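PDB 4RSX: type III effector HopA1 from Pseudomonas syringae pv. tomato str. DC3000, which is a bacterial effector, presumably delivered into plant host cells by the type III secretion system, whose biochemical activity remains unassigned. Local coordinates for residues A[5-10]-A[251-256]; A[114-119]-A[185-190]; A[142-147]-A[157-162]. All blocks are in the same frame, centred on the assembly; numbering follows the deposited sequence.

Overall arrangement
The chain is the C-terminal portion of the effector and folds around an antiparallel sheet flanked by helices. The contacts are concentric along the sequence: interaction 3 is a hairpin inside the span bracketed by interaction 2, which in turn lies inside the span bracketed by interaction 1. Interactions 2 and 3 touch, with centres 13 Å apart, because strands 111-116 and 158-162 are neighbours in the sheet and are joined by probable backbone hydrogen bonds. Interaction 1 stands apart, its centre 20 Å from that of interaction 2 and 22 Å from that of interaction 3. There the N-terminal helix meets the C-terminal tail, bringing the two chain ends together beside strand 196-199.

Interaction 1 of 3, residues A[5-10]-A[251-256]; sequences QSTFNS and NPALRN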
loop_
_atom_site.group_PDB
_atom_site.type_symbol
_atom_site.label_atom_id
_atom_site.label_comp_id
_atom_site.label_asym_id
_atom_site.label_seq_id
_atom_site.Cartn_x
_atom_site.Cartn_y
_atom_site.Cartn_z
ATOM N N GLN A 5 -7.909 -7.974 -16.789
ATOM C CA GLN A 5 -6.952 -8.302 -17.861
ATOM C C GLN A 5 -5.650 -7.525 -17.738
ATOM O O GLN A 5 -4.564 -8.090 -17.830
ATOM C CB GLN A 5 -7.581 -8.065 -19.243
ATOM C CG GLN A 5 -8.658 -9.088 -19.628
ATOM C CD GLN A 5 -9.476 -8.653 -20.841
ATOM O OE1 GLN A 5 -9.325 -7.536 -21.335
ATOM N NE2 GLN A 5 -10.358 -9.529 -21.315
ATOM N N SER A 6 -5.763 -6.220 -17.536
ATOM C CA SER A 6 -4.591 -5.373 -17.401
ATOM C C SER A 6 -3.786 -5.791 -16.165
ATOM O O SER A 6 -2.555 -5.867 -16.190
ATOM C CB SER A 6 -5.046 -3.911 -17.299
ATOM O OG SER A 6 -3.972 -3.043 -16.974
ATOM N N THR A 7 -4.501 -6.083 -15.088
ATOM C CA THR A 7 -3.875 -6.504 -13.844
ATOM C C THR A 7 -3.142 -7.849 -13.991
ATOM O O THR A 7 -2.007 -7.992 -13.555
ATOM C CB THR A 7 -4.924 -6.568 -12.715
ATOM O OG1 THR A 7 -5.547 -5.277 -12.581
ATOM C CG2 THR A 7 -4.272 -6.976 -11.396
ATOM N N PHE A 8 -3.792 -8.830 -14.607
ATOM C CA PHE A 8 -3.150 -10.112 -14.793
ATOM C C PHE A 8 -1.924 -9.991 -15.696
ATOM O O PHE A 8 -0.884 -10.625 -15.436
ATOM C CB PHE A 8 -4.116 -11.148 -15.362
ATOM C CG PHE A 8 -3.492 -12.494 -15.492
ATOM C CD1 PHE A 8 -3.581 -13.407 -14.451
ATOM C CD2 PHE A 8 -2.735 -12.827 -16.622
ATOM C CE1 PHE A 8 -2.956 -14.646 -14.540
ATOM C CE2 PHE A 8 -2.110 -14.054 -16.715
ATOM C CZ PHE A 8 -2.227 -14.975 -15.669
ATOM N N ASN A 9 -2.040 -9.203 -16.762
ATOM C CA ASN A 9 -0.918 -9.034 -17.692
ATOM C C ASN A 9 0.344 -8.439 -17.053
ATOM O O ASN A 9 1.459 -8.792 -17.441
ATOM C CB ASN A 9 -1.326 -8.220 -18.940
ATOM C CG ASN A 9 -2.350 -8.950 -19.824
ATOM O OD1 ASN A 9 -2.441 -10.189 -19.822
ATOM N ND2 ASN A 9 -3.126 -8.175 -20.589
ATOM N N SER A 10 0.188 -7.532 -16.089
ATOM C CA SER A 10 1.378 -6.981 -15.408
ATOM C C SER A 10 1.959 -8.022 -14.448
ATOM O O SER A 10 3.167 -8.093 -14.251
ATOM C CB SER A 10 1.057 -5.689 -14.646
ATOM O OG SER A 10 0.336 -5.968 -13.445
ATOM N N ASN A 251 -7.747 -12.284 -11.877
ATOM C CA ASN A 251 -7.365 -10.971 -11.364
ATOM C C ASN A 251 -6.548 -11.134 -10.078
ATOM O O ASN A 251 -7.117 -11.207 -8.978
ATOM C CB ASN A 251 -8.611 -10.095 -11.133
ATOM C CG ASN A 251 -8.263 -8.658 -10.780
ATOM O OD1 ASN A 251 -7.145 -8.362 -10.337
ATOM N ND2 ASN A 251 -9.227 -7.752 -10.965
ATOM N N PRO A 252 -5.211 -11.180 -10.215
ATOM C CA PRO A 252 -4.289 -11.429 -9.100
ATOM C C PRO A 252 -4.411 -10.372 -8.004
ATOM O O PRO A 252 -3.894 -10.561 -6.904
ATOM C CB PRO A 252 -2.908 -11.329 -9.757
ATOM C CG PRO A 252 -3.133 -10.468 -10.989
ATOM C CD PRO A 252 -4.501 -10.849 -11.465
ATOM N N ALA A 253 -5.089 -9.270 -8.287
ATOM C CA ALA A 253 -5.323 -8.275 -7.240
ATOM C C ALA A 253 -6.379 -8.742 -6.229
ATOM O O ALA A 253 -6.430 -8.231 -5.106
ATOM C CB ALA A 253 -5.725 -6.932 -7.844
ATOM N N LEU A 254 -7.219 -9.704 -6.616
ATOM C CA LEU A 254 -8.386 -10.055 -5.785
ATOM C C LEU A 254 -8.317 -11.430 -5.105
ATOM O O LEU A 254 -7.607 -12.332 -5.570
ATOM C CB LEU A 254 -9.675 -9.971 -6.614
ATOM C CG LEU A 254 -9.872 -8.719 -7.475
ATOM C CD1 LEU A 254 -11.125 -8.872 -8.347
ATOM C CD2 LEU A 254 -9.961 -7.457 -6.605
ATOM N N ARG A 255 -9.063 -11.576 -4.009
ATOM C CA ARG A 255 -9.331 -12.881 -3.397
ATOM C C ARG A 255 -10.058 -13.741 -4.396
ATOM O O ARG A 255 -10.845 -13.226 -5.195
ATOM C CB ARG A 255 -10.349 -12.754 -2.271
ATOM C CG ARG A 255 -9.865 -12.247 -0.968
ATOM C CD ARG A 255 -10.999 -12.343 0.059
ATOM N NE ARG A 255 -12.076 -11.403 -0.254
ATOM C CZ ARG A 255 -11.959 -10.086 -0.098
ATOM N NH1 ARG A 255 -10.816 -9.578 0.358
ATOM N NH2 ARG A 255 -12.969 -9.268 -0.400
ATOM N N ASN A 256 -9.856 -15.052 -4.303
ATOM C CA ASN A 256 -10.658 -15.995 -5.075
ATOM C C ASN A 256 -12.134 -15.976 -4.670
ATOM O O ASN A 256 -12.457 -15.977 -3.483
ATOM C CB ASN A 256 -10.112 -17.414 -4.943
ATOM C CG ASN A 256 -10.820 -18.387 -5.866
ATOM O OD1 ASN A 256 -10.397 -18.595 -7.002
ATOM N ND2 ASN A 256 -11.918 -18.973 -5.389
#
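Thr7 and Phe8, on one turn of helix 2-19, lie against the type I beta turn that runs from Asn251 to Leu254, and the two backbones come closest where the CA atoms of Phe8 and Asn251 are 5.5 Å apart. No hydrogen bond links the two segments; they are joined by van der Waals contact. The methyl of Thr7 does most of the work. With CG2 anti to the backbone N and OG1 anti to the carbonyl carbon (chi1 -57°), the methyl reaches out over the turn while the hydroxyl bonds to the backbone oxygen of Ala3 in its own helix. Thr7 CG2 sits 3.4 Å from Asn251 OD1 and also touches Pro252 CG and Ala253 CB, so a single methyl group meets three successive residues. Pro252 presses its ring against the helix backbone, its CD lying 3.7 Å from Phe8 CA and 3.9 Å from Phe8 CB. The proline and phenylalanine side chains run at about a right angle to each other.

Internal bonds keep the turn in shape. Asn251 OD1 accepts from Ala253 N at 3.0 Å, closing an Asx turn, and Leu254 N donates to Asn251 O at 2.8 Å. The carboxamide is held at its other end as well, because Asn251 ND2 bonds to Gln196 OE1; its rotation is therefore fixed from two sides, and OD1 stays turned toward the Thr7 methyl. Around this buried junction, helix 234-245 supplies Leu235 and Leu242 beside the Phe8 ring, with Lys239 in a cation-pi contact. Strand 196-199 lies against Thr7 and Ala253 through Gln196, and Ala253 is hydrogen-bonded through its backbone to Glu206 of strand 202-207, so the C-terminal tail is wedged between the N-terminal helix and the edge of the sheet.

Interaction 2 of 3, residues A[114-119]-A[185-190]; sequences LTIGVQ and DAFVEH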
loop_
_atom_site.group_PDB
_atom_site.type_symbol
_atom_site.label_atom_id
_atom_site.label_comp_id
_atom_site.label_asym_id
_atom_site.label_seq_id
_atom_site.Cartn_x
_atom_site.Cartn_y
_atom_site.Cartn_z
ATOM N N LEU A 114 -6.029 0.193 -0.411
ATOM C CA LEU A 114 -6.028 1.240 -1.422
ATOM C C LEU A 114 -4.685 1.947 -1.382
ATOM O O LEU A 114 -4.341 2.570 -0.381
ATOM C CB LEU A 114 -7.164 2.240 -1.154
ATOM C CG LEU A 114 -7.357 3.356 -2.185
ATOM C CD1 LEU A 114 -7.441 2.783 -3.593
ATOM C CD2 LEU A 114 -8.614 4.157 -1.857
ATOM N N THR A 115 -3.909 1.848 -2.457
ATOM C CA THR A 115 -2.606 2.524 -2.489
ATOM C C THR A 115 -2.726 3.843 -3.231
ATOM O O THR A 115 -3.233 3.895 -4.360
ATOM C CB THR A 115 -1.525 1.640 -3.135
ATOM O OG1 THR A 115 -1.343 0.463 -2.336
ATOM C CG2 THR A 115 -0.189 2.397 -3.257
ATOM N N ILE A 116 -2.275 4.916 -2.600
ATOM C CA ILE A 116 -2.414 6.239 -3.197
ATOM C C ILE A 116 -1.058 6.845 -3.582
ATOM O O ILE A 116 -0.118 6.855 -2.775
ATOM C CB ILE A 116 -3.153 7.193 -2.248
ATOM C CG1 ILE A 116 -4.444 6.532 -1.746
ATOM C CG2 ILE A 116 -3.429 8.529 -2.930
ATOM C CD1 ILE A 116 -4.474 6.360 -0.235
ATOM N N GLY A 117 -0.964 7.352 -4.812
ATOM C CA GLY A 117 0.275 7.914 -5.315
ATOM C C GLY A 117 0.106 9.366 -5.711
ATOM O O GLY A 117 -0.609 9.667 -6.666
ATOM N N VAL A 118 0.734 10.266 -4.957
ATOM C CA VAL A 118 0.757 11.688 -5.315
ATOM C C VAL A 118 2.188 12.188 -5.372
ATOM O O VAL A 118 3.107 11.552 -4.831
ATOM C CB VAL A 118 -0.019 12.581 -4.312
ATOM C CG1 VAL A 118 -1.494 12.252 -4.313
ATOM C CG2 VAL A 118 0.577 12.473 -2.887
ATOM N N GLN A 119 2.381 13.325 -6.034
ATOM C CA GLN A 119 3.681 13.968 -6.024
ATOM C C GLN A 119 3.964 14.413 -4.591
ATOM O O GLN A 119 3.074 14.924 -3.909
ATOM C CB GLN A 119 3.709 15.133 -7.013
ATOM C CG GLN A 119 3.606 14.673 -8.466
ATOM C CD GLN A 119 3.808 15.798 -9.471
ATOM O OE1 GLN A 119 3.235 15.781 -10.568
ATOM N NE2 GLN A 119 4.637 16.769 -9.113
ATOM N N ASP A 185 -3.902 16.496 -11.690
ATOM C CA ASP A 185 -2.631 16.282 -12.376
ATOM C C ASP A 185 -1.504 15.918 -11.395
ATOM O O ASP A 185 -0.446 15.444 -11.810
ATOM C CB ASP A 185 -2.246 17.497 -13.257
ATOM C CG ASP A 185 -1.829 18.750 -12.437
ATOM O OD1 ASP A 185 -0.732 18.748 -11.812
ATOM O OD2 ASP A 185 -2.584 19.762 -12.450
ATOM N N ALA A 186 -1.732 16.126 -10.098
ATOM C CA ALA A 186 -0.680 15.867 -9.119
ATOM C C ALA A 186 -0.672 14.418 -8.626
ATOM O O ALA A 186 0.235 14.015 -7.880
ATOM C CB ALA A 186 -0.768 16.845 -7.947
ATOM N N PHE A 187 -1.682 13.644 -9.021
ATOM C CA PHE A 187 -1.665 12.207 -8.764
ATOM C C PHE A 187 -0.697 11.547 -9.740
ATOM O O PHE A 187 -0.550 11.993 -10.883
ATOM C CB PHE A 187 -3.076 11.622 -8.865
ATOM C CG PHE A 187 -3.958 11.997 -7.700
ATOM C CD1 PHE A 187 -4.588 13.235 -7.655
ATOM C CD2 PHE A 187 -4.135 11.119 -6.631
ATOM C CE1 PHE A 187 -5.391 13.595 -6.573
ATOM C CE2 PHE A 187 -4.938 11.466 -5.549
ATOM C CZ PHE A 187 -5.567 12.712 -5.520
ATOM N N VAL A 188 -0.010 10.509 -9.278
ATOM C CA VAL A 188 1.079 9.911 -10.041
ATOM C C VAL A 188 0.596 8.692 -10.826
ATOM O O VAL A 188 0.044 7.758 -10.240
ATOM C CB VAL A 188 2.215 9.482 -9.090
ATOM C CG1 VAL A 188 3.280 8.670 -9.831
ATOM C CG2 VAL A 188 2.836 10.708 -8.421
ATOM N N GLU A 189 0.792 8.690 -12.144
ATOM C CA GLU A 189 0.429 7.519 -12.941
ATOM C C GLU A 189 1.395 6.373 -12.679
ATOM O O GLU A 189 2.476 6.309 -13.278
ATOM C CB GLU A 189 0.438 7.833 -14.434
ATOM C CG GLU A 189 -0.099 6.672 -15.276
ATOM C CD GLU A 189 -1.529 6.310 -14.901
ATOM O OE1 GLU A 189 -1.764 5.213 -14.339
ATOM O OE2 GLU A 189 -2.433 7.130 -15.168
ATOM N N HIS A 190 1.021 5.467 -11.781
ATOM C CA HIS A 190 1.835 4.273 -11.549
ATOM C C HIS A 190 1.004 3.227 -10.848
ATOM O O HIS A 190 0.307 3.533 -9.878
ATOM C CB HIS A 190 3.075 4.608 -10.718
ATOM C CG HIS A 190 3.858 3.411 -10.292
ATOM N ND1 HIS A 190 3.585 2.713 -9.130
ATOM C CD2 HIS A 190 4.907 2.772 -10.871
ATOM C CE1 HIS A 190 4.427 1.704 -9.016
ATOM N NE2 HIS A 190 5.241 1.717 -10.054
HETATM O O HOH W 1 1.761 13.375 -11.365
#
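Chi1 values of -65° at Val118 and -73° at Phe187 set Val118 CG1 and Phe187 CG each beside its own backbone N; with the two residues paired in a beta bridge, this lays the side chains alongside each other, pointing the same way. The bridge is a single one, formed just past the end of strand 111-116, where the chain comes alongside at Phe187, just after a short 3-10 segment that ends with Asp185 and Ala186. The CA atoms of Val118 and Phe187 are 4.2 Å apart, and two backbone hydrogen bonds flank the pair. One, nearly straight at the hydrogen, runs from Val188 N to Gly117 O at 2.8 Å, although the donor stands well above the carbonyl plane. The other, from Gln119 N to Ala186 O at 2.9 Å, lies almost along the C=O axis.

On one side of this bridge the Val118 methyl CG1 rests over a face of the Phe187 ring, 4.0 Å from its centroid and 25° off the normal, a CH-pi contact displaced toward the rim. Ile116 approaches the same ring at its edge, its CG2 lying 4.2 Å from Phe187 CE2. Leu126 of helix 123-136 packs on Ile116 and Val118, and Lys177 of helix 166-180 makes a cation-pi contact with the Phe187 ring.

Val188 points instead at the loop that follows the strand. Its CG2 lies over the peptide link between Val118 and Gln119, coming within 3.5 Å of Val118 C. The extended Gln119 side chain runs past Ala186, its CG also near Val188 CG2, and a water at its far end sits 2.9 Å from Gln119 OE1 and 2.7 Å from Phe187 O, the latter oxygen also accepting from Lys200 NZ.

Interaction 3 of 3, residues A[142-147]-A[157-162]; sequences HGKVIG and SAVLYI
An offset stack of the His142 and Tyr161 rings packs closely across the two strands, with ring centroids 4.2 Å apart and planes only 4° from parallel. His142 CG stands between its own backbone N and carbonyl carbon (chi1 62°), which swings the imidazole across toward the neighbouring strand and brings NE2 within 3.3 Å of Tyr161 CD2. The phenol is sandwiched, for Val159 CG1 lies over its opposite face, while His142 O meets its edge in plane. Beneath the rings the strands are stitched by four backbone hydrogen bonds, among them Tyr161 N to His142 O at 2.9 Å and the reciprocal pair between Lys144 and Val159.

The more open side is where the partly exposed Lys144 passes the phenol hydroxyl: CE comes to 3.2 Å from Tyr161 OH, but the ammonium makes no hydrogen bond to it and turns to a salt bridge with Asp156. The other face of the sheet, carrying Val145, Ala158 and Leu160, is buried: Val145 CG1 meets Ala158 CB at 4.1 Å, and Met130 of helix 123-136 covers Val145 and Leu160. Backbone hydrogen bonds to Tyr97 and Ile99 on one flank and to Leu114 and Ile116 on the other place these strands as a beta hairpin in the middle of the seven-stranded antiparallel sheet of this alpha/beta protein.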
loop_
_atom_site.group_PDB
_atom_site.type_symbol
_atom_site.label_atom_id
_atom_site.label_comp_id
_atom_site.label_asym_id
_atom_site.label_seq_id
_atom_site.Cartn_x
_atom_site.Cartn_y
_atom_site.Cartn_z
ATOM N N HIS A 142 -7.413 1.631 9.370
ATOM C CA HIS A 142 -6.272 2.541 9.547
ATOM C C HIS A 142 -5.617 2.898 8.232
ATOM O O HIS A 142 -5.941 2.325 7.182
ATOM C CB HIS A 142 -5.196 1.930 10.442
ATOM C CG HIS A 142 -4.584 0.679 9.891
ATOM N ND1 HIS A 142 -5.321 -0.460 9.624
ATOM C CD2 HIS A 142 -3.295 0.369 9.588
ATOM C CE1 HIS A 142 -4.517 -1.409 9.176
ATOM N NE2 HIS A 142 -3.284 -0.932 9.140
ATOM N N GLY A 143 -4.685 3.846 8.293
ATOM C CA GLY A 143 -3.911 4.202 7.127
ATOM C C GLY A 143 -2.448 4.183 7.487
ATOM O O GLY A 143 -2.105 4.145 8.670
ATOM N N LYS A 144 -1.572 4.191 6.486
ATOM C CA LYS A 144 -0.168 4.437 6.795
ATOM C C LYS A 144 0.471 5.338 5.751
ATOM O O LYS A 144 0.117 5.298 4.563
ATOM C CB LYS A 144 0.629 3.127 6.983
ATOM C CG LYS A 144 1.231 2.568 5.707
ATOM C CD LYS A 144 2.026 1.256 5.903
ATOM C CE LYS A 144 2.346 0.653 4.501
ATOM N NZ LYS A 144 3.082 -0.671 4.519
ATOM N N VAL A 145 1.400 6.170 6.206
ATOM C CA VAL A 145 2.187 6.992 5.298
ATOM C C VAL A 145 3.666 6.832 5.631
ATOM O O VAL A 145 4.042 6.761 6.809
ATOM C CB VAL A 145 1.751 8.484 5.350
ATOM C CG1 VAL A 145 0.341 8.640 4.782
ATOM C CG2 VAL A 145 1.787 9.007 6.784
ATOM N N ILE A 146 4.490 6.732 4.589
ATOM C CA ILE A 146 5.939 6.652 4.740
ATOM C C ILE A 146 6.477 8.034 5.148
ATOM O O ILE A 146 5.873 9.064 4.813
ATOM C CB ILE A 146 6.587 6.211 3.409
ATOM C CG1 ILE A 146 8.063 5.857 3.573
ATOM C CG2 ILE A 146 6.483 7.307 2.380
ATOM C CD1 ILE A 146 8.335 4.749 4.536
ATOM N N GLY A 147 7.588 8.053 5.884
ATOM C CA GLY A 147 8.252 9.301 6.225
ATOM C C GLY A 147 8.539 10.175 5.007
ATOM O O GLY A 147 8.797 9.658 3.912
ATOM N N SER A 157 3.882 4.384 -0.497
ATOM C CA SER A 157 4.038 5.667 0.192
ATOM C C SER A 157 2.818 6.032 1.041
ATOM O O SER A 157 2.955 6.668 2.100
ATOM C CB SER A 157 4.335 6.800 -0.809
ATOM O OG SER A 157 5.635 6.663 -1.354
ATOM N N ALA A 158 1.629 5.648 0.566
ATOM C CA ALA A 158 0.391 5.877 1.320
ATOM C C ALA A 158 -0.648 4.791 1.046
ATOM O O ALA A 158 -0.971 4.505 -0.115
ATOM C CB ALA A 158 -0.180 7.255 1.009
ATOM N N VAL A 159 -1.169 4.190 2.115
ATOM C CA VAL A 159 -2.107 3.078 1.986
ATOM C C VAL A 159 -3.268 3.204 2.996
ATOM O O VAL A 159 -3.052 3.539 4.175
ATOM C CB VAL A 159 -1.409 1.683 2.179
ATOM C CG1 VAL A 159 -2.385 0.547 1.856
ATOM C CG2 VAL A 159 -0.134 1.532 1.316
ATOM N N LEU A 160 -4.492 2.951 2.530
ATOM C CA LEU A 160 -5.651 2.821 3.417
ATOM C C LEU A 160 -6.052 1.344 3.513
ATOM O O LEU A 160 -6.136 0.648 2.488
ATOM C CB LEU A 160 -6.825 3.655 2.900
ATOM C CG LEU A 160 -6.648 5.176 2.953
ATOM C CD1 LEU A 160 -7.805 5.878 2.260
ATOM C CD2 LEU A 160 -6.553 5.636 4.385
ATOM N N TYR A 161 -6.283 0.860 4.735
ATOM C CA TYR A 161 -6.662 -0.539 4.950
ATOM C C TYR A 161 -8.147 -0.599 5.234
ATOM O O TYR A 161 -8.636 0.033 6.179
ATOM C CB TYR A 161 -5.853 -1.160 6.092
ATOM C CG TYR A 161 -4.381 -1.138 5.803
ATOM C CD1 TYR A 161 -3.745 -2.241 5.264
ATOM C CD2 TYR A 161 -3.629 0.016 6.020
ATOM C CE1 TYR A 161 -2.387 -2.212 4.967
ATOM C CE2 TYR A 161 -2.287 0.054 5.735
ATOM C CZ TYR A 161 -1.669 -1.064 5.208
ATOM O OH TYR A 161 -0.325 -1.028 4.919
ATOM N N ILE A 162 -8.852 -1.364 4.402
ATOM C CA ILE A 162 -10.306 -1.275 4.290
ATOM C C ILE A 162 -11.018 -2.611 4.516
ATOM O O ILE A 162 -10.676 -3.622 3.889
ATOM C CB ILE A 162 -10.695 -0.774 2.888
ATOM C CG1 ILE A 162 -10.057 0.594 2.616
ATOM C CG2 ILE A 162 -12.211 -0.698 2.738
ATOM C CD1 ILE A 162 -10.175 1.052 1.163
#